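Hypothetical protein XCC0632 (Xanthomonas campestris pv. campestris, PDB 2IQI) is of unknown function but probably serves as an auxiliary lipoprotein component of an ABC-type transport system. Local coordinates at residues 101-106 / 126-131; 34-39 / 72-77; 142-147 / 171-176. All coordinates share one frame; numbering follows the deposited sequence.

Contact 1 of 3, residues 101-106 / 126-131; sequences YKLAID and LNAKLL
Leu103 and Leu130, Ile105 and Ala128 stand as non-hydrogen-bonded pairs between two neighbouring antiparallel strands, whose axes come within 4.6 Å and run at 159° to each other. They alternate with the hydrogen-bonded pairs Lys102–Leu131, Ala104–Lys129 and Asp106–Asn127. Each of these makes two backbone bonds; all six N-H...O angles exceed 160°, and Lys129 N to Ala104 O, at 2.8 Å, is representative.

The packed face is apolar and works diagonally. Leu103 CD1 meets Ala128 CB at 3.9 Å, and Leu130 CD1 reaches back to Tyr101 CB at 3.8 Å. Leu126 CD1 lies 3.8 Å from Ile105 CG2, the two side chains crossing at a slant. Helix 69-82 covers this face through Leu73, Val77 and Phe81, while Leu173 and Trp176 of helix 155-185 touch Ala128.

The face carrying Lys102, Ala104, Asp106, Asn127, Lys129 and Leu131 is looser and more exposed. Leu131 lies alongside the aliphatic part of Lys102, with CD1 to CD at 4.0 Å, before the lysine chain leads away. Lys129 NZ makes a weak bond, 3.5 Å, to Asn127 OD1. Asp106 OD1 instead has a hydrogen bond outside the pair, with Ser38 OG. One apolar face under helices and a mixed, more exposed face on the other side are characteristic of an antiparallel sheet in a two-layer alpha/beta fold.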
loop_
_atom_site.group_PDB
_atom_site.type_symbol
_atom_site.label_atom_id
_atom_site.label_comp_id
_atom_site.label_asym_id
_atom_site.label_seq_id
_atom_site.Cartn_x
_atom_site.Cartn_y
_atom_site.Cartn_z
ATOM N N TYR A 101 -17.433 7.442 2.914
ATOM C CA TYR A 101 -16.794 6.100 2.882
ATOM C C TYR A 101 -15.548 6.040 3.729
ATOM O O TYR A 101 -14.902 7.066 3.944
ATOM C CB TYR A 101 -16.452 5.679 1.450
ATOM C CG TYR A 101 -17.679 5.505 0.599
ATOM C CD1 TYR A 101 -18.379 4.292 0.589
ATOM C CD2 TYR A 101 -18.172 6.566 -0.175
ATOM C CE1 TYR A 101 -19.539 4.127 -0.190
ATOM C CE2 TYR A 101 -19.328 6.414 -0.953
ATOM C CZ TYR A 101 -19.998 5.194 -0.948
ATOM O OH TYR A 101 -21.103 5.037 -1.712
ATOM N N LYS A 102 -15.208 4.832 4.181
ATOM C CA LYS A 102 -13.986 4.577 4.942
ATOM C C LYS A 102 -13.180 3.482 4.239
ATOM O O LYS A 102 -13.703 2.394 3.987
ATOM C CB LYS A 102 -14.334 4.166 6.381
ATOM C CG LYS A 102 -13.150 3.661 7.233
ATOM C CD LYS A 102 -13.611 2.645 8.321
ATOM C CE LYS A 102 -12.843 2.869 9.655
ATOM N NZ LYS A 102 -13.098 1.817 10.707
ATOM N N LEU A 103 -11.914 3.787 3.913
ATOM C CA LEU A 103 -10.972 2.807 3.316
ATOM C C LEU A 103 -10.101 2.192 4.384
ATOM O O LEU A 103 -9.227 2.876 4.954
ATOM C CB LEU A 103 -10.080 3.461 2.272
ATOM C CG LEU A 103 -8.981 2.611 1.650
ATOM C CD1 LEU A 103 -9.519 1.423 0.909
ATOM C CD2 LEU A 103 -8.168 3.472 0.717
ATOM N N ALA A 104 -10.333 0.902 4.643
ATOM C CA ALA A 104 -9.537 0.163 5.623
ATOM C C ALA A 104 -8.610 -0.910 4.994
ATOM O O ALA A 104 -9.066 -1.837 4.316
ATOM C CB ALA A 104 -10.449 -0.462 6.664
ATOM N N ILE A 105 -7.315 -0.791 5.258
ATOM C CA ILE A 105 -6.319 -1.684 4.699
ATOM C C ILE A 105 -5.712 -2.584 5.766
ATOM O O ILE A 105 -5.300 -2.131 6.796
ATOM C CB ILE A 105 -5.214 -0.885 3.991
ATOM C CG1 ILE A 105 -5.798 -0.024 2.879
ATOM C CG2 ILE A 105 -4.236 -1.806 3.322
ATOM C CD1 ILE A 105 -4.843 1.074 2.423
ATOM N N ASP A 106 -5.683 -3.882 5.520
ATOM C CA ASP A 106 -4.950 -4.802 6.378
ATOM C C ASP A 106 -3.764 -5.276 5.541
ATOM O O ASP A 106 -3.969 -5.762 4.419
ATOM C CB ASP A 106 -5.834 -5.958 6.782
ATOM C CG ASP A 106 -5.202 -6.844 7.829
ATOM O OD1 ASP A 106 -4.742 -6.310 8.884
ATOM O OD2 ASP A 106 -5.188 -8.095 7.606
ATOM N N LEU A 126 -1.853 -7.070 0.553
ATOM C CA LEU A 126 -2.787 -6.379 1.449
ATOM C C LEU A 126 -4.285 -6.543 1.056
ATOM O O LEU A 126 -4.604 -6.872 -0.111
ATOM C CB LEU A 126 -2.405 -4.916 1.610
ATOM C CG LEU A 126 -2.422 -4.058 0.336
ATOM C CD1 LEU A 126 -3.857 -3.591 0.000
ATOM C CD2 LEU A 126 -1.376 -2.861 0.333
ATOM N N ASN A 127 -5.191 -6.311 2.022
ATOM C CA ASN A 127 -6.623 -6.385 1.768
ATOM C C ASN A 127 -7.311 -5.074 2.132
ATOM O O ASN A 127 -7.169 -4.574 3.255
ATOM C CB ASN A 127 -7.215 -7.527 2.577
ATOM C CG ASN A 127 -8.706 -7.668 2.397
ATOM O OD1 ASN A 127 -9.490 -7.141 3.207
ATOM N ND2 ASN A 127 -9.123 -8.393 1.346
ATOM N N ALA A 128 -8.048 -4.506 1.186
ATOM C CA ALA A 128 -8.801 -3.282 1.432
ATOM C C ALA A 128 -10.271 -3.580 1.552
ATOM O O ALA A 128 -10.834 -4.325 0.760
ATOM C CB ALA A 128 -8.595 -2.285 0.295
ATOM N N LYS A 129 -10.897 -2.991 2.547
ATOM C CA LYS A 129 -12.329 -2.974 2.597
ATOM C C LYS A 129 -12.710 -1.536 2.390
ATOM O O LYS A 129 -12.038 -0.626 2.928
ATOM C CB LYS A 129 -12.787 -3.394 3.976
ATOM C CG LYS A 129 -12.508 -4.818 4.309
ATOM C CD LYS A 129 -13.088 -5.133 5.639
ATOM C CE LYS A 129 -13.258 -6.617 5.701
ATOM N NZ LYS A 129 -11.999 -7.411 5.606
ATOM N N LEU A 130 -13.766 -1.317 1.622
ATOM C CA LEU A 130 -14.414 -0.038 1.563
ATOM C C LEU A 130 -15.752 -0.172 2.285
ATOM O O LEU A 130 -16.573 -1.028 1.957
ATOM C CB LEU A 130 -14.615 0.373 0.111
ATOM C CG LEU A 130 -15.208 1.767 -0.057
ATOM C CD1 LEU A 130 -14.204 2.829 0.477
ATOM C CD2 LEU A 130 -15.585 2.046 -1.479
ATOM N N LEU A 131 -15.955 0.649 3.297
ATOM C CA LEU A 131 -17.178 0.646 4.107
ATOM C C LEU A 131 -17.950 1.924 3.881
ATOM O O LEU A 131 -17.366 2.982 3.605
ATOM C CB LEU A 131 -16.835 0.545 5.583
ATOM C CG LEU A 131 -16.244 -0.797 6.005
ATOM C CD1 LEU A 131 -15.595 -0.722 7.385
ATOM C CD2 LEU A 131 -17.365 -1.872 6.008
#

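Contact 2 of 3, residues 34-39 / 72-77; sequences VAKPSA and MLEDSV
Pro37 and Val34 lie against Leu73, Glu74 and Val77 where the chain leaving strand 31-34, which lies between strands 89-91 and 101-110, passes helix 69-82, a loop-on-helix contact within the alpha/beta fold. No direct hydrogen bond links the two segments, and their closest CA atoms, Lys36 and Glu74, are 6.5 Å apart, so side chains do most of the joining.

The apolar contacts centre on the proline. Its CD rests 3.7 Å from Glu74 CB, the ring crossing the glutamate chain at about a right angle, and its CG meets Leu73 CD2 at 4.0 Å. One helical turn on, Val77 CG1 touches Val34 CG1; in Val34 this branch is anti to the backbone N (chi1 176°), which carries it toward the helix.

The charged and water-mediated part centres on Glu74. Its extended chain takes the carboxylate past Lys36, where OE1 makes a van der Waals contact with Lys36 CG at 3.8 Å; Lys36 NZ stays 6.1 Å from Glu74 OE1, so the two charges do not form a salt bridge. Arg92 forms a long, weak ion pair with the carboxylate. One water joins the segments, donating to Val34 O at 2.6 Å and, weakly, to Glu74 OE2 at 3.3 Å.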
loop_
_atom_site.group_PDB
_atom_site.type_symbol
_atom_site.label_atom_id
_atom_site.label_comp_id
_atom_site.label_asym_id
_atom_site.label_seq_id
_atom_site.Cartn_x
_atom_site.Cartn_y
_atom_site.Cartn_z
ATOM N N VAL A 34 -9.390 7.635 5.123
ATOM C CA VAL A 34 -8.433 6.562 5.009
ATOM C C VAL A 34 -8.028 6.156 6.425
ATOM O O VAL A 34 -7.377 6.919 7.125
ATOM C CB VAL A 34 -7.194 6.993 4.166
ATOM C CG1 VAL A 34 -6.137 5.883 4.123
ATOM C CG2 VAL A 34 -7.600 7.399 2.772
ATOM N N ALA A 35 -8.399 4.958 6.850
ATOM C CA ALA A 35 -7.983 4.451 8.155
ATOM C C ALA A 35 -6.461 4.169 8.290
ATOM O O ALA A 35 -5.721 4.130 7.289
ATOM C CB ALA A 35 -8.787 3.213 8.501
ATOM N N LYS A 36 -5.996 3.982 9.527
ATOM C CA LYS A 36 -4.657 3.442 9.751
ATOM C C LYS A 36 -4.676 2.006 9.267
ATOM O O LYS A 36 -5.549 1.246 9.663
ATOM C CB LYS A 36 -4.245 3.471 11.239
ATOM C CG LYS A 36 -3.610 4.777 11.680
ATOM C CD LYS A 36 -2.583 4.601 12.835
ATOM C CE LYS A 36 -2.173 6.007 13.488
ATOM N NZ LYS A 36 -2.045 6.014 15.050
ATOM N N PRO A 37 -3.717 1.628 8.398
ATOM C CA PRO A 37 -3.548 0.218 8.024
ATOM C C PRO A 37 -3.232 -0.602 9.241
ATOM O O PRO A 37 -2.610 -0.101 10.188
ATOM C CB PRO A 37 -2.346 0.248 7.096
ATOM C CG PRO A 37 -2.361 1.652 6.540
ATOM C CD PRO A 37 -2.746 2.489 7.703
ATOM N N SER A 38 -3.678 -1.841 9.246
ATOM C CA SER A 38 -3.402 -2.713 10.370
ATOM C C SER A 38 -2.438 -3.800 9.900
ATOM O O SER A 38 -2.372 -4.070 8.678
ATOM C CB SER A 38 -4.694 -3.271 10.982
ATOM O OG SER A 38 -5.425 -4.015 10.040
ATOM N N ALA A 39 -1.689 -4.391 10.847
ATOM C CA ALA A 39 -0.617 -5.330 10.526
ATOM C C ALA A 39 0.057 -5.924 11.750
ATOM O O ALA A 39 0.104 -5.306 12.791
ATOM C CB ALA A 39 0.440 -4.640 9.659
ATOM N N MET A 72 4.140 4.281 5.567
ATOM C CA MET A 72 4.577 4.594 4.182
ATOM C C MET A 72 3.344 4.348 3.307
ATOM O O MET A 72 3.057 5.112 2.372
ATOM C CB MET A 72 5.734 3.700 3.655
ATOM C CG MET A 72 7.044 3.608 4.455
ATOM S SD MET A 72 8.289 2.474 3.704
ATOM C CE MET A 72 8.543 3.402 2.227
ATOM N N LEU A 73 2.622 3.271 3.650
ATOM C CA LEU A 73 1.422 2.887 2.957
ATOM C C LEU A 73 0.245 3.856 3.203
ATOM O O LEU A 73 -0.427 4.303 2.273
ATOM C CB LEU A 73 1.049 1.437 3.237
ATOM C CG LEU A 73 -0.111 1.080 2.300
ATOM C CD1 LEU A 73 0.397 0.493 0.996
ATOM C CD2 LEU A 73 -1.129 0.174 3.008
ATOM N N GLU A 74 0.015 4.193 4.456
ATOM C CA GLU A 74 -0.911 5.275 4.772
ATOM C C GLU A 74 -0.565 6.626 4.082
ATOM O O GLU A 74 -1.438 7.317 3.585
ATOM C CB GLU A 74 -1.008 5.415 6.275
ATOM C CG GLU A 74 -2.211 6.164 6.752
ATOM C CD GLU A 74 -2.018 6.715 8.159
ATOM O OE1 GLU A 74 -1.273 6.072 8.957
ATOM O OE2 GLU A 74 -2.611 7.798 8.459
ATOM N N ASP A 75 0.690 7.007 4.016
ATOM C CA ASP A 75 0.992 8.247 3.314
ATOM C C ASP A 75 0.889 8.132 1.793
ATOM O O ASP A 75 0.573 9.117 1.144
ATOM C CB ASP A 75 2.375 8.834 3.704
ATOM C CG ASP A 75 2.438 9.296 5.151
ATOM O OD1 ASP A 75 1.436 9.078 5.884
ATOM O OD2 ASP A 75 3.486 9.874 5.559
ATOM N N SER A 76 1.170 6.970 1.213
ATOM C CA SER A 76 1.141 6.885 -0.237
ATOM C C SER A 76 -0.254 7.019 -0.712
ATOM O O SER A 76 -0.518 7.701 -1.715
ATOM C CB SER A 76 1.667 5.541 -0.722
ATOM O OG SER A 76 3.044 5.514 -0.466
ATOM N N VAL A 77 -1.132 6.332 0.015
ATOM C CA VAL A 77 -2.518 6.183 -0.359
ATOM C C VAL A 77 -3.209 7.549 -0.327
ATOM O O VAL A 77 -3.804 7.981 -1.336
ATOM C CB VAL A 77 -3.236 5.124 0.512
ATOM C CG1 VAL A 77 -4.731 5.257 0.383
ATOM C CG2 VAL A 77 -2.817 3.740 0.077
HETATM O O HOH W 1 -5.858 7.435 9.197
#

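Contact 3 of 3, residues 142-147 / 171-176; sequences RTFTVA and TELVGW
This is helix-on-sheet packing, in which Phe144 and Arg142 of strand 137-149 meet Trp176 and Glu172 of helix 155-185. The axes of segments 142-147 and 171-176 run roughly antiparallel, 10.0 Å apart, a gap filled by large side chains. With CG anti to the backbone N (chi1 171°), the Trp176 indole is swung toward the strand, where one face takes both Phe144 and Arg142. Phe144 arrives edge first: the phenyl and five-membered ring planes stand at 79° with centroids 5.5 Å apart, a T-shaped pair. Arg142 passes the indole in the opposite sense, its CD making a CH-pi contact 4.2 Å from the centroid of the five-membered ring. Farther out its guanidinium carbon CZ lies 3.4 Å from Trp176 CD1, but the two planes are 41° apart, so they are not stacked in parallel.

Phe144 is gripped from other directions too. Leu173 CD2 approaches its CE2 at 3.8 Å, and Glu172 OE1 sits in the ring plane, 3.5 Å from CD1 of Phe144. The same OE1 accepts a bond from a water at 2.7 Å, which in turn accepts from Thr145 N, linking helix and strand. Glu172 OE2 is bonded to Gln168 NE2 one turn earlier. Around this cluster, Phe144 touches Leu126 and Trp176 touches Ala128, while Leu173 touches Ala128 and Ile105 of strands 121-132 and 101-110 and Val77 of helix 69-82.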
loop_
_atom_site.group_PDB
_atom_site.type_symbol
_atom_site.label_atom_id
_atom_site.label_comp_id
_atom_site.label_asym_id
_atom_site.label_seq_id
_atom_site.Cartn_x
_atom_site.Cartn_y
_atom_site.Cartn_z
ATOM N N ARG A 142 -11.150 -6.483 -1.416
ATOM C CA ARG A 142 -10.263 -6.983 -2.449
ATOM C C ARG A 142 -8.846 -7.142 -1.949
ATOM O O ARG A 142 -8.289 -6.255 -1.316
ATOM C CB ARG A 142 -10.254 -6.070 -3.670
ATOM C CG ARG A 142 -9.348 -6.619 -4.722
ATOM C CD ARG A 142 -9.332 -5.869 -5.996
ATOM N NE ARG A 142 -10.553 -6.077 -6.750
ATOM C CZ ARG A 142 -10.758 -5.579 -7.964
ATOM N NH1 ARG A 142 -9.802 -4.862 -8.573
ATOM N NH2 ARG A 142 -11.912 -5.805 -8.578
ATOM N N THR A 143 -8.252 -8.281 -2.284
ATOM C CA THR A 143 -6.851 -8.556 -2.010
ATOM C C THR A 143 -6.011 -8.081 -3.179
ATOM O O THR A 143 -6.352 -8.335 -4.316
ATOM C CB THR A 143 -6.674 -10.033 -1.741
ATOM O OG1 THR A 143 -7.336 -10.322 -0.510
ATOM C CG2 THR A 143 -5.211 -10.418 -1.603
ATOM N N PHE A 144 -4.955 -7.332 -2.882
ATOM C CA PHE A 144 -4.003 -6.836 -3.878
ATOM C C PHE A 144 -2.660 -7.438 -3.539
ATOM O O PHE A 144 -2.248 -7.312 -2.399
ATOM C CB PHE A 144 -3.885 -5.303 -3.801
ATOM C CG PHE A 144 -5.130 -4.568 -4.220
ATOM C CD1 PHE A 144 -5.312 -4.178 -5.537
ATOM C CD2 PHE A 144 -6.130 -4.270 -3.284
ATOM C CE1 PHE A 144 -6.465 -3.495 -5.908
ATOM C CE2 PHE A 144 -7.273 -3.587 -3.643
ATOM C CZ PHE A 144 -7.445 -3.188 -4.972
ATOM N N THR A 145 -1.986 -8.064 -4.504
ATOM C CA THR A 145 -0.631 -8.585 -4.320
ATOM C C THR A 145 0.266 -8.001 -5.398
ATOM O O THR A 145 -0.008 -8.164 -6.572
ATOM C CB THR A 145 -0.525 -10.164 -4.488
ATOM O OG1 THR A 145 -1.624 -10.815 -3.853
ATOM C CG2 THR A 145 0.747 -10.692 -3.889
ATOM N N VAL A 146 1.368 -7.390 -5.016
ATOM C CA VAL A 146 2.304 -6.946 -6.003
ATOM C C VAL A 146 3.690 -7.465 -5.649
ATOM O O VAL A 146 4.096 -7.398 -4.483
ATOM C CB VAL A 146 2.302 -5.434 -6.079
ATOM C CG1 VAL A 146 3.457 -4.933 -6.927
ATOM C CG2 VAL A 146 0.999 -4.952 -6.661
ATOM N N ALA A 147 4.403 -8.012 -6.642
ATOM C CA ALA A 147 5.814 -8.426 -6.463
ATOM C C ALA A 147 6.694 -7.863 -7.576
ATOM O O ALA A 147 6.422 -8.047 -8.775
ATOM C CB ALA A 147 5.943 -9.954 -6.376
ATOM N N THR A 171 -1.500 2.561 -6.748
ATOM C CA THR A 171 -2.231 2.919 -7.975
ATOM C C THR A 171 -3.472 2.019 -8.111
ATOM O O THR A 171 -4.549 2.445 -8.579
ATOM C CB THR A 171 -1.333 2.795 -9.229
ATOM O OG1 THR A 171 -0.246 3.713 -9.123
ATOM C CG2 THR A 171 -2.077 3.143 -10.430
ATOM N N GLU A 172 -3.321 0.765 -7.715
ATOM C CA GLU A 172 -4.423 -0.160 -7.835
ATOM C C GLU A 172 -5.464 0.150 -6.756
ATOM O O GLU A 172 -6.651 -0.067 -6.960
ATOM C CB GLU A 172 -3.923 -1.614 -7.773
ATOM C CG GLU A 172 -3.224 -2.108 -9.049
ATOM C CD GLU A 172 -2.559 -3.535 -8.925
ATOM O OE1 GLU A 172 -2.983 -4.408 -8.086
ATOM O OE2 GLU A 172 -1.597 -3.783 -9.718
ATOM N N LEU A 173 -5.018 0.667 -5.620
ATOM C CA LEU A 173 -5.931 0.919 -4.513
ATOM C C LEU A 173 -6.806 2.123 -4.789
ATOM O O LEU A 173 -8.023 2.073 -4.675
ATOM C CB LEU A 173 -5.156 1.185 -3.237
ATOM C CG LEU A 173 -4.815 -0.036 -2.421
ATOM C CD1 LEU A 173 -3.730 0.265 -1.352
ATOM C CD2 LEU A 173 -6.149 -0.409 -1.812
ATOM N N VAL A 174 -6.145 3.207 -5.141
ATOM C CA VAL A 174 -6.791 4.432 -5.414
ATOM C C VAL A 174 -7.889 4.246 -6.459
ATOM O O VAL A 174 -9.012 4.759 -6.291
ATOM C CB VAL A 174 -5.759 5.459 -5.823
ATOM C CG1 VAL A 174 -6.407 6.633 -6.533
ATOM C CG2 VAL A 174 -5.028 5.947 -4.587
ATOM N N GLY A 175 -7.581 3.496 -7.518
ATOM C CA GLY A 175 -8.451 3.398 -8.667
ATOM C C GLY A 175 -9.604 2.532 -8.285
ATOM O O GLY A 175 -10.718 2.735 -8.738
ATOM N N TRP A 176 -9.364 1.570 -7.417
ATOM C CA TRP A 176 -10.429 0.641 -7.061
ATOM C C TRP A 176 -11.335 1.286 -6.052
ATOM O O TRP A 176 -12.501 0.934 -5.978
ATOM C CB TRP A 176 -9.835 -0.630 -6.506
ATOM C CG TRP A 176 -10.766 -1.552 -5.939
ATOM C CD1 TRP A 176 -11.455 -2.536 -6.594
ATOM C CD2 TRP A 176 -11.112 -1.659 -4.560
ATOM N NE1 TRP A 176 -12.235 -3.239 -5.698
ATOM C CE2 TRP A 176 -12.049 -2.708 -4.444
ATOM C CE3 TRP A 176 -10.751 -0.946 -3.407
ATOM C CZ2 TRP A 176 -12.609 -3.071 -3.215
ATOM C CZ3 TRP A 176 -11.322 -1.314 -2.176
ATOM C CH2 TRP A 176 -12.227 -2.364 -2.095
HETATM O O HOH W 2 -3.172 -6.972 -7.203
#

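How the contacts relate
The chain makes the three contacts in series, contact 2, then contact 1, then contact 3. Their centres are close: about 10 Å separates contacts 1 and 2, 11 Å contacts 1 and 3, and 13 Å contacts 2 and 3. Contacts 1 and 3 share one sheet, since 121-132 and 137-149 are adjacent strands joined by backbone bonds such as Leu126 O to Phe144 N. Contact 2 reaches that sheet through Leu103 O to Ala35 N, and its helix touches the helix of contact 3 where Val77 O meets Val174 CG2. Sheet and two helices thus form one continuous core, all within the ABC-type transport auxiliary lipoprotein domain.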